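Local coordinates for iron binding protein FbpA (Mannheimia haemolytica, PDB 1SI1), which binds ferric iron in the periplasm and probably hands it to an inner-membrane transporter as the solute-binding component of an iron uptake system, at residues A[52-57]-A[232-237]; A[88-93]-A[293-298]. All coordinates share one frame; numbering follows the deposited sequence.

Contact 1 of 2, residues A[52-57]-A[232-237]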
ATOM      1  N   ALA A  52     -15.569   2.470 -18.265  1.00 14.43           N
ATOM      2  CA  ALA A  52     -14.745   2.820 -17.118  1.00 13.33           C
ATOM      3  C   ALA A  52     -14.242   4.254 -17.207  1.00 11.36           C
ATOM      4  O   ALA A  52     -13.694   4.675 -18.233  1.00 12.79           O
ATOM      5  CB  ALA A  52     -13.574   1.858 -16.985  1.00 15.54           C
ATOM      6  N   ASP A  53     -14.390   4.974 -16.099  1.00 12.97           N
ATOM      7  CA  ASP A  53     -13.932   6.352 -15.977  1.00 11.82           C
ATOM      8  C   ASP A  53     -12.762   6.426 -15.020  1.00 13.58           C
ATOM      9  O   ASP A  53     -11.708   6.961 -15.358  1.00 11.81           O
ATOM     10  CB  ASP A  53     -15.050   7.238 -15.442  1.00 12.28           C
ATOM     11  CG  ASP A  53     -16.120   7.476 -16.458  1.00 14.76           C
ATOM     12  OD1 ASP A  53     -17.304   7.275 -16.133  1.00 16.04           O
ATOM     13  OD2 ASP A  53     -15.836   7.871 -17.591  1.00 16.48           O
ATOM     14  N   VAL A  54     -12.971   5.923 -13.812  1.00 11.53           N
ATOM     15  CA  VAL A  54     -11.937   5.942 -12.785  1.00 10.75           C
ATOM     16  C   VAL A  54     -11.599   4.503 -12.443  1.00 10.87           C
ATOM     17  O   VAL A  54     -12.483   3.716 -12.155  1.00 10.91           O
ATOM     18  CB  VAL A  54     -12.414   6.645 -11.527  1.00 12.76           C
ATOM     19  CG1 VAL A  54     -11.358   6.553 -10.410  1.00 13.41           C
ATOM     20  CG2 VAL A  54     -12.760   8.102 -11.826  1.00 13.06           C
ATOM     21  N   LEU A  55     -10.317   4.184 -12.474  1.00 11.24           N
ATOM     22  CA  LEU A  55      -9.789   2.894 -12.079  1.00  9.69           C
ATOM     23  C   LEU A  55      -9.151   3.083 -10.724  1.00 10.23           C
ATOM     24  O   LEU A  55      -8.216   3.862 -10.570  1.00 13.22           O
ATOM     25  CB  LEU A  55      -8.779   2.411 -13.102  1.00 11.06           C
ATOM     26  CG  LEU A  55      -9.227   2.499 -14.560  1.00 12.21           C
ATOM     27  CD1 LEU A  55      -8.151   1.906 -15.428  1.00 13.14           C
ATOM     28  CD2 LEU A  55     -10.545   1.779 -14.765  1.00 11.27           C
ATOM     29  N   LEU A  56      -9.694   2.403  -9.737  1.00 10.40           N
ATOM     30  CA  LEU A  56      -9.253   2.540  -8.375  1.00  9.96           C
ATOM     31  C   LEU A  56      -8.625   1.249  -7.938  1.00 10.52           C
ATOM     32  O   LEU A  56      -9.230   0.189  -8.022  1.00 10.68           O
ATOM     33  CB  LEU A  56     -10.451   2.884  -7.498  1.00 10.30           C
ATOM     34  CG  LEU A  56     -10.168   3.263  -6.038  1.00 13.24           C
ATOM     35  CD1 LEU A  56     -11.235   4.182  -5.472  1.00 15.29           C
ATOM     36  CD2 LEU A  56     -10.025   2.025  -5.155  1.00 14.53           C
ATOM     37  N   THR A  57      -7.376   1.310  -7.510  1.00 11.11           N
ATOM     38  CA  THR A  57      -6.707   0.111  -7.105  1.00 10.77           C
ATOM     39  C   THR A  57      -5.740   0.370  -5.971  1.00  9.83           C
ATOM     40  O   THR A  57      -5.664   1.475  -5.428  1.00 11.01           O
ATOM     41  CB  THR A  57      -6.054  -0.567  -8.320  1.00 10.10           C
ATOM     42  OG1 THR A  57      -5.680  -1.909  -7.980  1.00 11.47           O
ATOM     43  CG2 THR A  57      -4.778   0.140  -8.757  1.00 13.85           C
ATOM     44  N   SER A 232      -2.671   3.355  -2.180  1.00  9.97           N
ATOM     45  CA  SER A 232      -3.817   3.075  -3.026  1.00 11.42           C
ATOM     46  C   SER A 232      -3.981   4.294  -3.890  1.00 11.34           C
ATOM     47  O   SER A 232      -3.536   5.372  -3.531  1.00 12.57           O
ATOM     48  CB  SER A 232      -5.081   2.851  -2.213  1.00 13.17           C
ATOM     49  OG  SER A 232      -5.745   4.072  -1.862  1.00 13.65           O
ATOM     50  N   GLY A 233      -4.601   4.137  -5.038  1.00 10.61           N
ATOM     51  CA  GLY A 233      -4.746   5.285  -5.901  1.00 12.97           C
ATOM     52  C   GLY A 233      -5.709   5.087  -7.026  1.00 10.58           C
ATOM     53  O   GLY A 233      -6.480   4.140  -7.036  1.00 11.74           O
ATOM     54  N   VAL A 234      -5.631   6.003  -7.979  1.00  9.88           N
ATOM     55  CA  VAL A 234      -6.584   6.082  -9.069  1.00 10.10           C
ATOM     56  C   VAL A 234      -5.909   6.480 -10.361  1.00 10.47           C
ATOM     57  O   VAL A 234      -4.876   7.125 -10.371  1.00 11.07           O
ATOM     58  CB  VAL A 234      -7.725   7.095  -8.781  1.00 10.51           C
ATOM     59  CG1 VAL A 234      -8.705   6.548  -7.752  1.00 11.43           C
ATOM     60  CG2 VAL A 234      -7.168   8.460  -8.334  1.00 12.48           C
ATOM     61  N   VAL A 235      -6.549   6.081 -11.443  1.00 11.84           N
ATOM     62  CA  VAL A 235      -6.138   6.366 -12.793  1.00 12.72           C
ATOM     63  C   VAL A 235      -7.416   6.712 -13.525  1.00 13.94           C
ATOM     64  O   VAL A 235      -8.462   6.116 -13.281  1.00 13.11           O
ATOM     65  CB  VAL A 235      -5.493   5.131 -13.420  1.00 14.38           C
ATOM     66  CG1 VAL A 235      -5.387   5.249 -14.940  1.00 14.81           C
ATOM     67  CG2 VAL A 235      -4.110   4.866 -12.803  1.00 14.19           C
ATOM     68  N   ILE A 236      -7.341   7.683 -14.419  1.00 10.52           N
ATOM     69  CA  ILE A 236      -8.456   7.958 -15.312  1.00 10.67           C
ATOM     70  C   ILE A 236      -8.277   7.072 -16.531  1.00 12.24           C
ATOM     71  O   ILE A 236      -7.242   7.104 -17.166  1.00 12.85           O
ATOM     72  CB  ILE A 236      -8.484   9.442 -15.692  1.00 13.26           C
ATOM     73  CG1 ILE A 236      -8.679  10.311 -14.442  1.00 13.68           C
ATOM     74  CG2 ILE A 236      -9.588   9.711 -16.701  1.00 13.23           C
ATOM     75  CD1 ILE A 236      -9.834   9.927 -13.569  1.00 14.42           C
ATOM     76  N   ALA A 237      -9.281   6.263 -16.840  1.00 11.74           N
ATOM     77  CA  ALA A 237      -9.195   5.308 -17.933  1.00 11.88           C
ATOM     78  C   ALA A 237      -8.985   5.986 -19.280  1.00 13.69           C
ATOM     79  O   ALA A 237      -9.537   7.061 -19.543  1.00 13.82           O
ATOM     80  CB  ALA A 237     -10.434   4.457 -17.970  1.00 14.50           C
TER
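Strands 54-57 and 232-236 run antiparallel, their short axes 4.6 Å apart and 157° between their directions. Leu55 and Val235 form a hydrogen-bonded pair: the bond from Leu55 N to Val235 O (2.8 Å) is almost straight, and Val235 N returns one to Leu55 O. Thr57 and Gly233 exchange a second such couple, and Ala237 N extends the ladder with a 2.9 Å bond to Asp53 O. Val54-Ile236 and Leu56-Val234 are the non-hydrogen-bonded pairs between. Their branched aliphatic chains suit a buried face: CG1 of Val54, anti to its own backbone N (chi1 175°), lies 3.8 Å from Val234 CG1, while its CG2 meets Ile236 CD1 at 3.9 Å. Val234 CG1 also touches Leu56 CG, so it sits between two residues of the partner strand, and helix 243-253 packs over this face through Ile250. On the other face Leu55 CG reaches the methyl of Ala237 at 4.1 Å, and helix 60-67 covers Leu55 and Thr57. The Asp53 side chain leaves the backbone away from segment 232-237, and its buried carboxylate is satisfied by Ser240 OG and the backbone N of Asn5 and Asn242. Strand 3-8 pairs in parallel with the far edge of 54-58, giving a mixed sheet between helices, the α/β core of a domain in the periplasmic binding protein fold.

Contact 2 of 2, residues A[88-93]-A[293-298]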
ATOM      1  N   PHE A  88       3.650  10.706  -3.938  1.00 14.50           N
ATOM      2  CA  PHE A  88       2.498   9.814  -4.041  1.00 10.95           C
ATOM      3  C   PHE A  88       1.657  10.032  -5.282  1.00 12.22           C
ATOM      4  O   PHE A  88       0.517   9.583  -5.340  1.00 13.01           O
ATOM      5  CB  PHE A  88       1.639   9.934  -2.773  1.00 10.74           C
ATOM      6  CG  PHE A  88       2.399   9.644  -1.515  1.00 11.00           C
ATOM      7  CD1 PHE A  88       3.198   8.521  -1.419  1.00 12.56           C
ATOM      8  CD2 PHE A  88       2.313  10.486  -0.427  1.00 12.22           C
ATOM      9  CE1 PHE A  88       3.926   8.252  -0.282  1.00 12.62           C
ATOM     10  CE2 PHE A  88       3.047  10.218   0.726  1.00 13.01           C
ATOM     11  CZ  PHE A  88       3.840   9.098   0.796  1.00 13.77           C
ATOM     12  N   ARG A  89       2.221  10.678  -6.288  1.00 12.33           N
ATOM     13  CA  ARG A  89       1.604  10.733  -7.602  1.00 11.83           C
ATOM     14  C   ARG A  89       2.652  10.654  -8.690  1.00 12.72           C
ATOM     15  O   ARG A  89       3.830  10.830  -8.441  1.00 14.01           O
ATOM     16  CB  ARG A  89       0.737  11.976  -7.754  1.00 13.49           C
ATOM     17  CG  ARG A  89       1.430  13.263  -7.369  1.00 12.54           C
ATOM     18  CD  ARG A  89       0.611  14.505  -7.705  1.00 15.03           C
ATOM     19  NE  ARG A  89       1.085  15.657  -6.950  1.00 16.64           N
ATOM     20  CZ  ARG A  89       2.133  16.406  -7.287  1.00 18.27           C
ATOM     21  NH1 ARG A  89       2.494  17.414  -6.507  1.00 20.01           N
ATOM     22  NH2 ARG A  89       2.803  16.174  -8.406  1.00 19.38           N
ATOM     23  N   ASP A  90       2.198  10.367  -9.893  1.00 10.91           N
ATOM     24  CA  ASP A  90       3.075  10.203 -11.036  1.00 13.17           C
ATOM     25  C   ASP A  90       3.574  11.553 -11.520  1.00 15.76           C
ATOM     26  O   ASP A  90       2.766  12.421 -11.825  1.00 14.39           O
ATOM     27  CB  ASP A  90       2.257   9.570 -12.154  1.00 10.92           C
ATOM     28  CG  ASP A  90       3.082   9.130 -13.310  1.00 13.59           C
ATOM     29  OD1 ASP A  90       2.471   8.793 -14.342  1.00 12.96           O
ATOM     30  OD2 ASP A  90       4.331   9.054 -13.277  1.00 14.51           O
ATOM     31  N   SER A  91       4.885  11.720 -11.655  1.00 15.89           N
ATOM     32  CA  SER A  91       5.415  12.930 -12.300  1.00 14.39           C
ATOM     33  C   SER A  91       4.925  13.024 -13.748  1.00 17.89           C
ATOM     34  O   SER A  91       4.873  14.110 -14.322  1.00 18.09           O
ATOM     35  CB  SER A  91       6.954  12.943 -12.277  1.00 15.34           C
ATOM     36  OG  SER A  91       7.493  11.911 -13.058  1.00 18.92           O
ATOM     37  N   ASN A  92       4.590  11.873 -14.329  1.00 14.20           N
ATOM     38  CA  ASN A  92       4.129  11.754 -15.715  1.00 12.96           C
ATOM     39  C   ASN A  92       2.592  11.781 -15.817  1.00 12.86           C
ATOM     40  O   ASN A  92       2.031  11.531 -16.871  1.00 14.82           O
ATOM     41  CB  ASN A  92       4.687  10.461 -16.325  1.00 18.19           C
ATOM     42  CG  ASN A  92       4.543  10.398 -17.835  1.00 19.09           C
ATOM     43  OD1 ASN A  92       4.300   9.327 -18.398  1.00 26.05           O
ATOM     44  ND2 ASN A  92       4.688  11.535 -18.495  1.00 14.89           N
ATOM     45  N   ASP A  93       1.929  12.087 -14.700  1.00 12.44           N
ATOM     46  CA  ASP A  93       0.509  12.489 -14.663  1.00 11.47           C
ATOM     47  C   ASP A  93      -0.501  11.398 -14.992  1.00 11.59           C
ATOM     48  O   ASP A  93      -1.644  11.703 -15.311  1.00 14.39           O
ATOM     49  CB  ASP A  93       0.288  13.694 -15.588  1.00 14.65           C
ATOM     50  CG  ASP A  93       1.245  14.808 -15.300  1.00 22.02           C
ATOM     51  OD1 ASP A  93       1.299  15.228 -14.127  1.00 19.41           O
ATOM     52  OD2 ASP A  93       1.998  15.300 -16.162  1.00 25.43           O
ATOM     53  N   LYS A 293      10.014   8.778  -3.993  1.00 12.32           N
ATOM     54  CA  LYS A 293       8.883   8.817  -4.910  1.00 13.16           C
ATOM     55  C   LYS A 293       8.446   7.413  -5.220  1.00 11.33           C
ATOM     56  O   LYS A 293       9.255   6.529  -5.483  1.00 12.76           O
ATOM     57  CB  LYS A 293       9.256   9.528  -6.202  1.00 18.45           C
ATOM     58  CG  LYS A 293       9.561  10.999  -6.022  1.00 22.31           C
ATOM     59  CD  LYS A 293       9.585  11.710  -7.370  1.00 29.56           C
ATOM     60  CE  LYS A 293      10.121  13.122  -7.244  1.00 37.96           C
ATOM     61  NZ  LYS A 293      11.607  13.152  -7.165  1.00 41.80           N
ATOM     62  N   LEU A 294       7.150   7.205  -5.223  1.00 13.78           N
ATOM     63  CA  LEU A 294       6.631   5.892  -5.555  1.00 12.48           C
ATOM     64  C   LEU A 294       6.968   5.496  -6.985  1.00 12.60           C
ATOM     65  O   LEU A 294       7.094   4.322  -7.284  1.00 12.71           O
ATOM     66  CB  LEU A 294       5.126   5.840  -5.320  1.00 14.17           C
ATOM     67  CG  LEU A 294       4.706   5.282  -3.954  1.00 14.08           C
ATOM     68  CD1 LEU A 294       4.839   3.771  -3.922  1.00 14.89           C
ATOM     69  CD2 LEU A 294       5.524   5.913  -2.834  1.00 12.64           C
ATOM     70  N   GLU A 295       7.139   6.474  -7.868  1.00 13.84           N
ATOM     71  CA  GLU A 295       7.557   6.146  -9.221  1.00 13.36           C
ATOM     72  C   GLU A 295       8.982   5.595  -9.263  1.00 14.20           C
ATOM     73  O   GLU A 295       9.308   4.828 -10.143  1.00 13.26           O
ATOM     74  CB  GLU A 295       7.382   7.342 -10.150  1.00 16.51           C
ATOM     75  CG  GLU A 295       8.384   8.454  -9.943  1.00 18.71           C
ATOM     76  CD  GLU A 295       7.939   9.712 -10.630  1.00 24.70           C
ATOM     77  OE1 GLU A 295       8.620  10.150 -11.572  1.00 26.25           O
ATOM     78  OE2 GLU A 295       6.895  10.242 -10.229  1.00 19.05           O
ATOM     79  N   ASP A 296       9.817   5.957  -8.292  1.00 14.65           N
ATOM     80  CA  ASP A 296      11.154   5.371  -8.190  1.00 15.41           C
ATOM     81  C   ASP A 296      11.136   3.975  -7.600  1.00 16.23           C
ATOM     82  O   ASP A 296      11.972   3.142  -7.946  1.00 18.26           O
ATOM     83  CB  ASP A 296      12.080   6.297  -7.416  1.00 17.29           C
ATOM     84  CG  ASP A 296      12.413   7.549  -8.203  1.00 21.60           C
ATOM     85  OD1 ASP A 296      12.642   7.427  -9.426  1.00 25.63           O
ATOM     86  OD2 ASP A 296      12.437   8.689  -7.701  1.00 21.21           O
ATOM     87  N   ILE A 297      10.166   3.693  -6.739  1.00 14.01           N
ATOM     88  CA  ILE A 297       9.914   2.316  -6.366  1.00 12.23           C
ATOM     89  C   ILE A 297       9.488   1.510  -7.593  1.00 13.39           C
ATOM     90  O   ILE A 297      10.006   0.429  -7.841  1.00 14.48           O
ATOM     91  CB  ILE A 297       8.851   2.257  -5.237  1.00 11.10           C
ATOM     92  CG1 ILE A 297       9.463   2.777  -3.918  1.00 14.16           C
ATOM     93  CG2 ILE A 297       8.294   0.854  -5.085  1.00 14.82           C
ATOM     94  CD1 ILE A 297       8.473   3.040  -2.801  1.00 11.26           C
ATOM     95  N   ALA A 298       8.547   2.039  -8.370  1.00 13.73           N
ATOM     96  CA  ALA A 298       8.101   1.355  -9.582  1.00 13.68           C
ATOM     97  C   ALA A 298       9.266   1.068 -10.512  1.00 14.47           C
ATOM     98  O   ALA A 298       9.372  -0.016 -11.078  1.00 17.57           O
ATOM     99  CB  ALA A 298       7.041   2.164 -10.296  1.00 12.02           C
TER
HETATM  100  O   HOH W   1       5.989   9.237  -7.597  1.00 15.44           O
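Ser91 presents both its backbone N and its hydroxyl to the carboxylate of Glu295, a two-pronged grip joining a type I turn, Asp90 to Asp93, to the first turn of helix 294-310. Glu295 CG stands between its own backbone N and carbonyl carbon (chi1 73°), and the chain beyond is extended, which carries the carboxylate across to the loop. Ser91 N reaches OE2 at 2.9 Å from the syn side, 24° out of the carboxylate plane; Ser91 OG donates to the syn lone pair of OE1. With both oxygens engaged, the carboxylate's rotation is largely fixed. Serine suits this place because its short side chain brings a donor beside the main-chain one. A water bridges Arg89 O and Glu295 N, and lies 3.0 Å from Glu295 OE2. Asp90 and Glu295 cross at about a right angle, with carboxylate planes 71° apart and OD2 4.2 Å from OE2, a like-charge approach that may be eased by the donors around each group. Asp90 OD2 accepts from Asn92 N, 3.0 Å away and above the carboxylate plane, forming an Asx turn. On the buried side the apolar Phe88 and Leu294 meet obliquely, both packing on Ile231 of strand 228-236. Leu294 CD2 lies at the ring edge, near its plane, 3.8 Å from both Phe88 CD1 and CE1.

The centres of contacts 1 and 2 lie about 15 Å apart, with nearest atoms about 6 Å from each other and no touch between them. Along the chain their segments alternate: 52-57, 88-93, 232-237, then 293-298. Strand 228-236 connects the two regions, since it supplies one side of contact 1 and its residue Ile231 receives the apolar side chains of contact 2. Helix 60-67 also borders both, packing on the first strand of contact 1 and touching Leu294 through Ile60. Contact 1 builds sheet, whereas contact 2 ties the loop between helix 78-83 and strand 96-108 to helix 294-310. The side chain of the iron ligand Tyr142 is about 10 Å from those of Ser232 and Leu294, so one end of each contact lies toward the iron site.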